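Local coordinates for AlyGC (PDB 5GKD), which depolymerises alginate as a lyase of polysaccharide lyase family 6, probably by beta-elimination with help from a bound calcium ion, at residues 273-277 / 410-414; 316-322 / 345-349; 351-355 / 374-379; 385-389 / 400-405. One frame throughout, in Å; residues are numbered along the deposited sequence.

Interaction 1: 273-277 / 410-414; sequences RNNYL and VSTQL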
loop_
_atom_site.group_PDB
_atom_site.type_symbol
_atom_site.label_atom_id
_atom_site.label_comp_id
_atom_site.label_asym_id
_atom_site.label_seq_id
_atom_site.Cartn_x
_atom_site.Cartn_y
_atom_site.Cartn_z
ATOM N N ARG A 273 -5.245 -5.243 -45.982
ATOM C CA ARG A 273 -5.372 -6.165 -47.095
ATOM C C ARG A 273 -4.641 -7.465 -46.807
ATOM O O ARG A 273 -3.615 -7.496 -46.125
ATOM C CB ARG A 273 -4.836 -5.571 -48.404
ATOM C CG ARG A 273 -3.357 -5.332 -48.375
ATOM C CD ARG A 273 -2.752 -5.161 -49.759
ATOM N NE ARG A 273 -3.335 -4.046 -50.486
ATOM C CZ ARG A 273 -2.691 -2.920 -50.795
ATOM N NH1 ARG A 273 -1.411 -2.739 -50.456
ATOM N NH2 ARG A 273 -3.343 -1.977 -51.464
ATOM N N ASN A 274 -5.202 -8.544 -47.341
ATOM C CA ASN A 274 -4.567 -9.859 -47.347
ATOM C C ASN A 274 -4.233 -10.365 -45.938
ATOM O O ASN A 274 -3.235 -11.050 -45.742
ATOM C CB ASN A 274 -3.310 -9.850 -48.223
ATOM C CG ASN A 274 -2.996 -11.214 -48.769
ATOM O OD1 ASN A 274 -3.900 -11.932 -49.158
ATOM N ND2 ASN A 274 -1.720 -11.601 -48.761
ATOM N N ASN A 275 -5.064 -10.056 -44.950
ATOM C CA ASN A 275 -4.899 -10.583 -43.604
ATOM C C ASN A 275 -5.835 -11.764 -43.348
ATOM O O ASN A 275 -6.983 -11.783 -43.798
ATOM C CB ASN A 275 -5.158 -9.498 -42.553
ATOM C CG ASN A 275 -4.251 -8.304 -42.719
ATOM O OD1 ASN A 275 -3.058 -8.355 -42.388
ATOM N ND2 ASN A 275 -4.806 -7.219 -43.233
ATOM N N TYR A 276 -5.350 -12.723 -42.565
ATOM C CA TYR A 276 -6.075 -13.946 -42.250
ATOM C C TYR A 276 -6.411 -13.979 -40.766
ATOM O O TYR A 276 -5.512 -13.862 -39.926
ATOM C CB TYR A 276 -5.242 -15.171 -42.643
ATOM C CG TYR A 276 -5.895 -16.497 -42.346
ATOM C CD1 TYR A 276 -5.803 -17.082 -41.083
ATOM C CD2 TYR A 276 -6.599 -17.167 -43.329
ATOM C CE1 TYR A 276 -6.388 -18.295 -40.825
ATOM C CE2 TYR A 276 -7.189 -18.373 -43.083
ATOM C CZ TYR A 276 -7.084 -18.934 -41.835
ATOM O OH TYR A 276 -7.664 -20.141 -41.613
ATOM N N LEU A 277 -7.693 -14.177 -40.453
ATOM C CA LEU A 277 -8.238 -14.065 -39.101
ATOM C C LEU A 277 -9.122 -15.275 -38.814
ATOM O O LEU A 277 -10.093 -15.525 -39.535
ATOM C CB LEU A 277 -9.042 -12.764 -38.937
ATOM C CG LEU A 277 -8.337 -11.412 -39.125
ATOM C CD1 LEU A 277 -8.174 -11.028 -40.574
ATOM C CD2 LEU A 277 -9.069 -10.298 -38.390
ATOM N N VAL A 410 -7.852 -14.159 -48.738
ATOM C CA VAL A 410 -6.404 -14.109 -48.626
ATOM C C VAL A 410 -5.750 -14.912 -49.754
ATOM O O VAL A 410 -6.271 -15.933 -50.212
ATOM C CB VAL A 410 -6.056 -14.635 -47.213
ATOM C CG1 VAL A 410 -5.251 -15.898 -47.235
ATOM C CG2 VAL A 410 -5.506 -13.548 -46.300
ATOM N N SER A 411 -4.595 -14.437 -50.214
ATOM C CA SER A 411 -3.782 -15.151 -51.190
ATOM C C SER A 411 -3.325 -16.513 -50.674
ATOM O O SER A 411 -3.072 -16.711 -49.479
ATOM C CB SER A 411 -2.559 -14.311 -51.554
ATOM O OG SER A 411 -1.670 -15.057 -52.352
ATOM N N THR A 412 -3.191 -17.461 -51.607
ATOM C CA THR A 412 -2.661 -18.783 -51.284
ATOM C C THR A 412 -1.154 -18.790 -51.040
ATOM O O THR A 412 -0.640 -19.788 -50.523
ATOM C CB THR A 412 -2.957 -19.785 -52.410
ATOM O OG1 THR A 412 -2.420 -19.285 -53.644
ATOM C CG2 THR A 412 -4.447 -20.045 -52.557
ATOM N N GLN A 413 -0.426 -17.736 -51.421
ATOM C CA GLN A 413 1.024 -17.759 -51.217
ATOM C C GLN A 413 1.478 -17.274 -49.840
ATOM O O GLN A 413 2.682 -17.264 -49.583
ATOM C CB GLN A 413 1.724 -16.906 -52.288
ATOM C CG GLN A 413 1.705 -17.537 -53.658
ATOM C CD GLN A 413 0.660 -16.937 -54.557
ATOM O OE1 GLN A 413 -0.477 -17.338 -54.546
ATOM N NE2 GLN A 413 1.047 -15.983 -55.360
ATOM N N LEU A 414 0.570 -16.919 -48.944
ATOM C CA LEU A 414 0.985 -16.579 -47.590
ATOM C C LEU A 414 1.756 -17.741 -46.976
ATOM O O LEU A 414 1.439 -18.909 -47.209
ATOM C CB LEU A 414 -0.219 -16.239 -46.724
ATOM C CG LEU A 414 -0.898 -14.878 -46.870
ATOM C CD1 LEU A 414 -2.061 -14.817 -45.932
ATOM C CD2 LEU A 414 0.078 -13.750 -46.597
#
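Asn-274 reaches out from the irregular break in strand 271-278 to the turn at 410-414, and its amide makes the one direct hydrogen bond between the two segments. With CG swung away from its own backbone N (chi1 -154°), the side chain sets OD1 2.8 Å from Ser-411 N. That bond is nearly straight, 172° at the hydrogen, and the donor lies in the carbonyl plane. The other end of the same amide faces Leu-414, whose side chain comes from the opposite direction and brings CD2 to 3.5 Å from Asn-274 ND2; ND2 itself is hydrogen-bonded to Asn-249, so both ends of the amide are engaged. The CG2 branch of Val-410 rests on the backbone, 3.4 Å from both Asn-274 O and Asn-275 O, and touches Tyr-276 CB at 4.0 Å. The turn has its own brace: Ser-411 OG accepts from Gln-413 N at 3.1 Å, an ST turn within the type I turn 411-414.

Asn-275 points the other way, toward Asn-250 and Val-247, while Tyr-276 OH bonds to Glu-278 and Leu-398 N. The contact thus fastens the loop after strand 398-400 onto strand 271-278, which itself runs between strands 246-253 and 310-317.

Interaction 2: 316-322 / 345-349; sequences LVNVEHI and LIVND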
loop_
_atom_site.group_PDB
_atom_site.type_symbol
_atom_site.label_atom_id
_atom_site.label_comp_id
_atom_site.label_asym_id
_atom_site.label_seq_id
_atom_site.Cartn_x
_atom_site.Cartn_y
_atom_site.Cartn_z
ATOM N N LEU A 316 -11.876 -14.174 -43.034
ATOM C CA LEU A 316 -12.350 -14.173 -41.658
ATOM C C LEU A 316 -13.130 -15.457 -41.431
ATOM O O LEU A 316 -14.255 -15.599 -41.924
ATOM C CB LEU A 316 -13.201 -12.934 -41.369
ATOM C CG LEU A 316 -12.457 -11.596 -41.474
ATOM C CD1 LEU A 316 -12.568 -10.988 -42.843
ATOM C CD2 LEU A 316 -12.938 -10.585 -40.416
ATOM N N VAL A 317 -12.535 -16.388 -40.688
ATOM C CA VAL A 317 -13.140 -17.683 -40.401
ATOM C C VAL A 317 -13.519 -17.726 -38.932
ATOM O O VAL A 317 -12.657 -17.548 -38.059
ATOM C CB VAL A 317 -12.189 -18.839 -40.738
ATOM C CG1 VAL A 317 -12.867 -20.165 -40.475
ATOM C CG2 VAL A 317 -11.731 -18.753 -42.149
ATOM N N ASN A 318 -14.796 -18.001 -38.659
ATOM C CA ASN A 318 -15.328 -18.073 -37.295
ATOM C C ASN A 318 -14.868 -16.878 -36.458
ATOM O O ASN A 318 -14.412 -17.018 -35.322
ATOM C CB ASN A 318 -14.955 -19.395 -36.627
ATOM C CG ASN A 318 -15.581 -20.594 -37.331
ATOM O OD1 ASN A 318 -16.570 -20.451 -38.036
ATOM N ND2 ASN A 318 -15.005 -21.771 -37.148
ATOM N N VAL A 319 -14.954 -15.689 -37.044
ATOM C CA VAL A 319 -14.709 -14.448 -36.325
ATOM C C VAL A 319 -16.065 -14.011 -35.798
ATOM O O VAL A 319 -16.988 -13.761 -36.574
ATOM C CB VAL A 319 -14.057 -13.391 -37.224
ATOM C CG1 VAL A 319 -14.004 -12.041 -36.535
ATOM C CG2 VAL A 319 -12.642 -13.837 -37.590
ATOM N N GLU A 320 -16.213 -13.991 -34.475
ATOM C CA GLU A 320 -17.549 -13.840 -33.920
ATOM C C GLU A 320 -18.085 -12.429 -34.098
ATOM O O GLU A 320 -19.293 -12.259 -34.265
ATOM C CB GLU A 320 -17.556 -14.258 -32.450
ATOM C CG GLU A 320 -17.151 -15.723 -32.292
ATOM C CD GLU A 320 -17.218 -16.251 -30.868
ATOM O OE1 GLU A 320 -17.692 -15.534 -29.956
ATOM O OE2 GLU A 320 -16.796 -17.412 -30.671
ATOM N N HIS A 321 -17.232 -11.406 -34.100
ATOM C CA HIS A 321 -17.739 -10.043 -34.207
ATOM C C HIS A 321 -16.954 -9.235 -35.230
ATOM O O HIS A 321 -15.729 -9.109 -35.131
ATOM C CB HIS A 321 -17.739 -9.354 -32.842
ATOM C CG HIS A 321 -18.656 -10.005 -31.854
ATOM N ND1 HIS A 321 -20.014 -9.780 -31.846
ATOM C CD2 HIS A 321 -18.419 -10.899 -30.870
ATOM C CE1 HIS A 321 -20.573 -10.497 -30.889
ATOM N NE2 HIS A 321 -19.627 -11.187 -30.284
ATOM N N ILE A 322 -17.677 -8.692 -36.207
ATOM C CA ILE A 322 -17.195 -7.673 -37.124
ATOM C C ILE A 322 -18.056 -6.451 -36.861
ATOM O O ILE A 322 -19.262 -6.478 -37.126
ATOM C CB ILE A 322 -17.310 -8.102 -38.595
ATOM C CG1 ILE A 322 -16.411 -9.299 -38.911
ATOM C CG2 ILE A 322 -17.003 -6.931 -39.510
ATOM C CD1 ILE A 322 -16.658 -9.853 -40.317
ATOM N N LEU A 345 -13.590 -12.509 -47.554
ATOM C CA LEU A 345 -14.193 -13.823 -47.411
ATOM C C LEU A 345 -14.523 -14.040 -45.947
ATOM O O LEU A 345 -13.635 -13.988 -45.089
ATOM C CB LEU A 345 -13.264 -14.923 -47.927
ATOM C CG LEU A 345 -13.657 -16.370 -47.615
ATOM C CD1 LEU A 345 -14.890 -16.809 -48.371
ATOM C CD2 LEU A 345 -12.507 -17.314 -47.931
ATOM N N ILE A 346 -15.798 -14.285 -45.674
ATOM C CA ILE A 346 -16.318 -14.490 -44.332
ATOM C C ILE A 346 -16.992 -15.850 -44.319
ATOM O O ILE A 346 -17.991 -16.056 -45.015
ATOM C CB ILE A 346 -17.315 -13.390 -43.927
ATOM C CG1 ILE A 346 -16.686 -12.001 -44.038
ATOM C CG2 ILE A 346 -17.827 -13.645 -42.539
ATOM C CD1 ILE A 346 -17.661 -10.862 -43.793
ATOM N N VAL A 347 -16.445 -16.773 -43.548
ATOM C CA VAL A 347 -17.016 -18.094 -43.363
ATOM C C VAL A 347 -17.230 -18.271 -41.873
ATOM O O VAL A 347 -16.271 -18.225 -41.093
ATOM C CB VAL A 347 -16.116 -19.204 -43.925
ATOM C CG1 VAL A 347 -16.784 -20.559 -43.707
ATOM C CG2 VAL A 347 -15.827 -18.966 -45.388
ATOM N N ASN A 348 -18.479 -18.474 -41.477
ATOM C CA ASN A 348 -18.840 -18.551 -40.069
ATOM C C ASN A 348 -19.839 -19.680 -39.902
ATOM O O ASN A 348 -20.839 -19.721 -40.621
ATOM C CB ASN A 348 -19.434 -17.212 -39.606
ATOM C CG ASN A 348 -19.536 -17.096 -38.110
ATOM O OD1 ASN A 348 -19.802 -18.066 -37.422
ATOM N ND2 ASN A 348 -19.336 -15.895 -37.600
ATOM N N ASP A 349 -19.578 -20.596 -38.975
ATOM C CA ASP A 349 -20.500 -21.699 -38.741
ATOM C C ASP A 349 -21.475 -21.431 -37.593
ATOM O O ASP A 349 -22.106 -22.369 -37.095
ATOM C CB ASP A 349 -19.724 -23.001 -38.505
ATOM C CG ASP A 349 -18.803 -22.945 -37.296
ATOM O OD1 ASP A 349 -19.110 -22.257 -36.307
ATOM O OD2 ASP A 349 -17.753 -23.614 -37.334
HETATM O O HOH W 1 -16.078 -15.418 -39.603
HETATM O O HOH W 2 -17.738 -13.362 -39.159
HETATM O O HOH W 3 -20.587 -15.150 -34.631
#
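Leu-316 and Val-317 pair in parallel with Ile-346 and Val-347, the CA atoms of each pair just under 5 Å apart. Leu-316 N donates to Leu-345 O at 2.7 Å, Leu-316 O accepts from Val-347 N, and Asn-318 N closes the series on Val-347 O at 2.9 Å. The regular strand pairing ends there: Asn-318 has positive phi (47°), and the chain of 316-322 turns off after it to start strand 322-326. This is the corner of a right-handed parallel beta-helix, the fold of the pectate lyase-like clan, in which each coil stacks on the next and Leu-316 and Ile-346 occupy equivalent places one coil apart.

At the corner the side chain of Asn-318 takes over from the backbone. Its OD1 accepts from Asp-349 N at 3.2 Å, with the donor tilted 19° from the carbonyl plane, and ND2 makes a weak bond to Asp-349 OD2. The two side chains cross at about a right angle, their amide and carboxylate planes 44° apart. An alanine here would remove the amide and would probably leave Asp-349 N without this acceptor and OD2 without its weak bond. A water accepts from Val-319 N and lies within reach of Val-347 O. Asn-348 bonds through OD1 to Gln-350 N.

On the Leu-316 side, Ile-322 and Ile-346 meet tip to tip, CD1 to CD1 at 3.8 Å. Val-317 and Val-347 face the other way, onto Met-390.

Interaction 3: 351-355 / 374-379; sequences GTDGI and DAKPSI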
loop_
_atom_site.group_PDB
_atom_site.type_symbol
_atom_site.label_atom_id
_atom_site.label_comp_id
_atom_site.label_asym_id
_atom_site.label_seq_id
_atom_site.Cartn_x
_atom_site.Cartn_y
_atom_site.Cartn_z
ATOM N N GLY A 351 -24.136 -19.350 -37.787
ATOM C CA GLY A 351 -25.432 -18.970 -38.299
ATOM C C GLY A 351 -25.551 -17.524 -38.729
ATOM O O GLY A 351 -26.573 -17.146 -39.311
ATOM N N THR A 352 -24.538 -16.716 -38.474
ATOM C CA THR A 352 -24.578 -15.302 -38.773
ATOM C C THR A 352 -23.266 -14.911 -39.433
ATOM O O THR A 352 -22.259 -15.611 -39.316
ATOM C CB THR A 352 -24.811 -14.492 -37.483
ATOM O OG1 THR A 352 -25.143 -13.144 -37.801
ATOM C CG2 THR A 352 -23.564 -14.501 -36.612
ATOM N N ASP A 353 -23.278 -13.778 -40.130
ATOM C CA ASP A 353 -22.027 -13.240 -40.640
ATOM C C ASP A 353 -21.212 -12.514 -39.568
ATOM O O ASP A 353 -20.117 -12.039 -39.865
ATOM C CB ASP A 353 -22.297 -12.324 -41.837
ATOM C CG ASP A 353 -23.126 -11.104 -41.485
ATOM O OD1 ASP A 353 -23.553 -10.948 -40.323
ATOM O OD2 ASP A 353 -23.367 -10.291 -42.396
ATOM N N GLY A 354 -21.713 -12.427 -38.338
ATOM C CA GLY A 354 -21.037 -11.773 -37.244
ATOM C C GLY A 354 -21.032 -10.258 -37.286
ATOM O O GLY A 354 -20.441 -9.638 -36.397
ATOM N N ILE A 355 -21.694 -9.641 -38.259
ATOM C CA ILE A 355 -21.588 -8.201 -38.464
ATOM C C ILE A 355 -22.622 -7.472 -37.618
ATOM O O ILE A 355 -23.798 -7.854 -37.585
ATOM C CB ILE A 355 -21.753 -7.851 -39.946
ATOM C CG1 ILE A 355 -20.560 -8.373 -40.746
ATOM C CG2 ILE A 355 -21.933 -6.365 -40.114
ATOM C CD1 ILE A 355 -20.794 -8.376 -42.259
ATOM N N ASP A 374 -24.891 -20.564 -45.167
ATOM C CA ASP A 374 -25.611 -20.735 -43.912
ATOM C C ASP A 374 -25.537 -19.522 -42.999
ATOM O O ASP A 374 -26.143 -19.541 -41.927
ATOM C CB ASP A 374 -25.077 -21.941 -43.144
ATOM C CG ASP A 374 -25.306 -23.236 -43.875
ATOM O OD1 ASP A 374 -26.313 -23.324 -44.601
ATOM O OD2 ASP A 374 -24.478 -24.157 -43.713
ATOM N N ALA A 375 -24.808 -18.486 -43.370
ATOM C CA ALA A 375 -24.573 -17.353 -42.481
ATOM C C ALA A 375 -25.461 -16.201 -42.926
ATOM O O ALA A 375 -25.174 -15.549 -43.927
ATOM C CB ALA A 375 -23.101 -16.957 -42.480
ATOM N N LYS A 376 -26.548 -15.975 -42.187
ATOM C CA LYS A 376 -27.460 -14.852 -42.355
ATOM C C LYS A 376 -26.689 -13.560 -42.598
ATOM O O LYS A 376 -25.975 -13.091 -41.705
ATOM C CB LYS A 376 -28.338 -14.697 -41.106
ATOM C CG LYS A 376 -29.786 -15.111 -41.258
ATOM C CD LYS A 376 -29.970 -16.594 -41.026
ATOM C CE LYS A 376 -31.399 -17.019 -41.310
ATOM N NZ LYS A 376 -31.514 -18.491 -41.450
ATOM N N PRO A 377 -26.790 -12.961 -43.783
ATOM C CA PRO A 377 -26.085 -11.700 -44.035
ATOM C C PRO A 377 -26.764 -10.553 -43.308
ATOM O O PRO A 377 -27.986 -10.416 -43.353
ATOM C CB PRO A 377 -26.188 -11.529 -45.553
ATOM C CG PRO A 377 -27.392 -12.302 -45.933
ATOM C CD PRO A 377 -27.533 -13.431 -44.961
ATOM N N SER A 378 -25.968 -9.739 -42.621
ATOM C CA SER A 378 -26.484 -8.530 -41.992
ATOM C C SER A 378 -26.571 -7.367 -42.965
ATOM O O SER A 378 -27.222 -6.367 -42.652
ATOM C CB SER A 378 -25.608 -8.116 -40.796
ATOM O OG SER A 378 -25.444 -9.176 -39.858
ATOM N N ILE A 379 -25.923 -7.466 -44.122
ATOM C CA ILE A 379 -25.896 -6.408 -45.124
ATOM C C ILE A 379 -26.191 -7.045 -46.476
ATOM O O ILE A 379 -25.619 -8.089 -46.802
ATOM C CB ILE A 379 -24.534 -5.689 -45.151
ATOM C CG1 ILE A 379 -24.247 -5.034 -43.804
ATOM C CG2 ILE A 379 -24.485 -4.657 -46.271
ATOM C CD1 ILE A 379 -22.771 -4.716 -43.584
HETATM O O HOH W 4 -23.446 -20.458 -40.259
HETATM O O HOH W 5 -26.901 -11.688 -39.579
HETATM O O HOH W 6 -23.574 -9.359 -45.002
#
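Two successive turns of the beta-helix meet at loops here, and an Asx turn at Asp-353 organises the contact with 374-379. Asp-353 OD1 accepts from Ile-355 N within its own loop at 3.1 Å, and from Ser-378 OG across the contact at 2.6 Å, the hydroxyl donating to the syn lone pair of OD1. The second oxygen, OD2, takes Ser-378 N at 2.7 Å; the bond is almost straight at the hydrogen (179°), although the donor stands 46° out of the carboxylate plane. The chi1 of Asp-353, 63°, which tucks CG between backbone N and carbonyl carbon, lets the short side chain serve both loops. An alanine in its place would probably leave Ser-378 N and OG without the carboxylate that accepts from both, and Ile-355 N without its Asx-turn partner.

Backbone bonds run alongside: Lys-376 N to Gly-351 O at 3.1 Å and Asp-353 N to Lys-376 O at 3.2 Å, both with the donor well above the carbonyl plane. A water joins Thr-352 OG1, Lys-376 O and Ser-378 OG, and another joins Asp-353 OD2 to Ile-379 N. Beyond the polar part, Ile-355 CG2 packs on Ile-379 CD1 at 3.9 Å, the side chains crossing at about a right angle. This is an Asx turn whose carboxylate also bonds the next coil's loop, in the parallel beta-helix of the pectate lyase-like clan.

Interaction 4: 385-389 / 400-405; sequences QADIT and PEAKTQ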
loop_
_atom_site.group_PDB
_atom_site.type_symbol
_atom_site.label_atom_id
_atom_site.label_comp_id
_atom_site.label_asym_id
_atom_site.label_seq_id
_atom_site.Cartn_x
_atom_site.Cartn_y
_atom_site.Cartn_z
ATOM N N GLN A 385 -23.667 -14.914 -51.423
ATOM C CA GLN A 385 -23.613 -16.136 -50.647
ATOM C C GLN A 385 -23.365 -17.323 -51.558
ATOM O O GLN A 385 -23.848 -17.366 -52.690
ATOM C CB GLN A 385 -24.901 -16.331 -49.874
ATOM C CG GLN A 385 -25.146 -15.251 -48.862
ATOM C CD GLN A 385 -26.388 -15.529 -48.059
ATOM O OE1 GLN A 385 -27.469 -15.061 -48.395
ATOM N NE2 GLN A 385 -26.242 -16.315 -47.002
ATOM N N ALA A 386 -22.617 -18.292 -51.045
ATOM C CA ALA A 386 -22.300 -19.473 -51.834
ATOM C C ALA A 386 -22.068 -20.658 -50.916
ATOM O O ALA A 386 -21.818 -20.504 -49.720
ATOM C CB ALA A 386 -21.072 -19.253 -52.725
ATOM N N ASP A 387 -22.151 -21.844 -51.499
ATOM C CA ASP A 387 -21.767 -23.068 -50.817
ATOM C C ASP A 387 -20.246 -23.106 -50.731
ATOM O O ASP A 387 -19.568 -23.351 -51.728
ATOM C CB ASP A 387 -22.317 -24.275 -51.569
ATOM C CG ASP A 387 -22.159 -25.558 -50.794
ATOM O OD1 ASP A 387 -21.477 -25.541 -49.754
ATOM O OD2 ASP A 387 -22.719 -26.584 -51.225
ATOM N N ILE A 388 -19.700 -22.840 -49.548
ATOM C CA ILE A 388 -18.260 -22.769 -49.342
ATOM C C ILE A 388 -17.865 -23.874 -48.384
ATOM O O ILE A 388 -18.479 -24.022 -47.324
ATOM C CB ILE A 388 -17.826 -21.404 -48.774
ATOM C CG1 ILE A 388 -18.275 -20.256 -49.672
ATOM C CG2 ILE A 388 -16.314 -21.363 -48.575
ATOM C CD1 ILE A 388 -18.041 -18.904 -49.038
ATOM N N THR A 389 -16.841 -24.645 -48.735
ATOM C CA THR A 389 -16.234 -25.529 -47.750
ATOM C C THR A 389 -14.738 -25.243 -47.702
ATOM O O THR A 389 -14.062 -25.210 -48.734
ATOM C CB THR A 389 -16.558 -27.011 -48.024
ATOM O OG1 THR A 389 -15.421 -27.675 -48.569
ATOM C CG2 THR A 389 -17.737 -27.159 -48.982
ATOM N N PRO A 400 -11.149 -21.718 -49.425
ATOM C CA PRO A 400 -12.238 -22.389 -50.143
ATOM C C PRO A 400 -11.699 -23.517 -51.015
ATOM O O PRO A 400 -10.650 -23.386 -51.647
ATOM C CB PRO A 400 -12.845 -21.273 -51.004
ATOM C CG PRO A 400 -12.399 -19.990 -50.376
ATOM C CD PRO A 400 -11.051 -20.287 -49.774
ATOM N N GLU A 401 -12.420 -24.641 -51.031
ATOM C CA GLU A 401 -12.082 -25.727 -51.947
ATOM C C GLU A 401 -12.103 -25.256 -53.393
ATOM O O GLU A 401 -11.264 -25.666 -54.199
ATOM C CB GLU A 401 -13.045 -26.902 -51.781
ATOM C CG GLU A 401 -13.032 -27.520 -50.406
ATOM C CD GLU A 401 -13.464 -28.958 -50.373
ATOM O OE1 GLU A 401 -14.383 -29.348 -51.125
ATOM O OE2 GLU A 401 -12.907 -29.712 -49.552
ATOM N N ALA A 402 -13.065 -24.413 -53.738
ATOM C CA ALA A 402 -13.245 -23.992 -55.122
ATOM C C ALA A 402 -12.186 -22.969 -55.503
ATOM O O ALA A 402 -12.047 -21.938 -54.840
ATOM C CB ALA A 402 -14.639 -23.397 -55.323
ATOM N N LYS A 403 -11.459 -23.241 -56.591
ATOM C CA LYS A 403 -10.481 -22.275 -57.084
ATOM C C LYS A 403 -11.137 -20.940 -57.435
ATOM O O LYS A 403 -10.543 -19.879 -57.217
ATOM C CB LYS A 403 -9.737 -22.840 -58.300
ATOM C CG LYS A 403 -8.396 -22.147 -58.585
ATOM C CD LYS A 403 -7.273 -22.769 -57.749
ATOM C CE LYS A 403 -6.020 -21.905 -57.661
ATOM N NZ LYS A 403 -5.535 -21.308 -58.941
ATOM N N THR A 404 -12.360 -20.964 -57.976
ATOM C CA THR A 404 -13.014 -19.707 -58.321
ATOM C C THR A 404 -13.338 -18.876 -57.085
ATOM O O THR A 404 -13.428 -17.649 -57.182
ATOM C CB THR A 404 -14.296 -19.949 -59.126
ATOM O OG1 THR A 404 -15.181 -20.797 -58.387
ATOM C CG2 THR A 404 -13.983 -20.588 -60.450
ATOM N N GLN A 405 -13.532 -19.510 -55.928
ATOM C CA GLN A 405 -13.786 -18.751 -54.706
ATOM C C GLN A 405 -12.507 -18.237 -54.045
ATOM O O GLN A 405 -12.591 -17.464 -53.083
ATOM C CB GLN A 405 -14.584 -19.606 -53.710
ATOM C CG GLN A 405 -16.032 -19.840 -54.133
ATOM C CD GLN A 405 -16.747 -20.877 -53.275
ATOM O OE1 GLN A 405 -16.127 -21.660 -52.547
ATOM N NE2 GLN A 405 -18.066 -20.893 -53.371
HETATM O O HOH W 7 -15.366 -24.163 -51.653
#
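Gln-405 lays its amide over Ile-388 CG1, with NE2 3.8 Å from that carbon, while the NE2 end also touches Ala-386 CB at 3.5 Å. The chain is extended beyond CG (chi2 170°), which carries the amide out to the backbone of the opposite segment. There NE2 makes a weak but straight bond to Asp-387 O, 3.3 Å long and 170° at the hydrogen. The other end of the amide, OE1, accepts from a water at 2.8 Å; this water also takes Ala-402 N and, weakly, Thr-389 N, so it ties the glutamine to both segments.

A second link lies further along. Glu-401 N donates to Thr-389 O at 2.9 Å, and the two side chains cross at a slant beside it. Thr-389 OG1 is modelled so tightly against CG and CD of Glu-401 that its placement is doubtful, and the angles rule out a hydrogen bond to either carboxylate oxygen.

On the inner side the contact turns apolar: Ile-388 CG2 meets Pro-400 CB at 4.2 Å. Leu-345 packs against both of these residues, and Leu-370 touches Ala-386, Ile-388 and Gln-405. In this way the loop after strand 398-400 is set against the end of strand 383-386. With one firm direct bond, one weak one and a shared water beside a small apolar patch, the chemistry suggests a surface contact held by modest polar links rather than by charge pairing.

In the fold
Following the chain from the N terminus, strand 271-278 opens interaction 1, which closes only when 410-414 returns after a loop of 132 residues. The other three contacts fall within it and follow one another without crossing: interaction 2 joins consecutive coils at 316-322 and 345-349, interaction 3 joins the following loops 351-355 and 374-379, and interaction 4 brings 400-405 back to 385-389. Interactions 1 and 2 meet where Leu-277 O faces Val-317 N; 2 and 3 meet at Ile-322 N and Gly-354 O. Val-347 packs on Ile-388 between interactions 2 and 4, Pro-377 on Gln-385 between 3 and 4. Together they tie the last coils of the N-terminal beta-helix to the chain leaving it after strand 398-400.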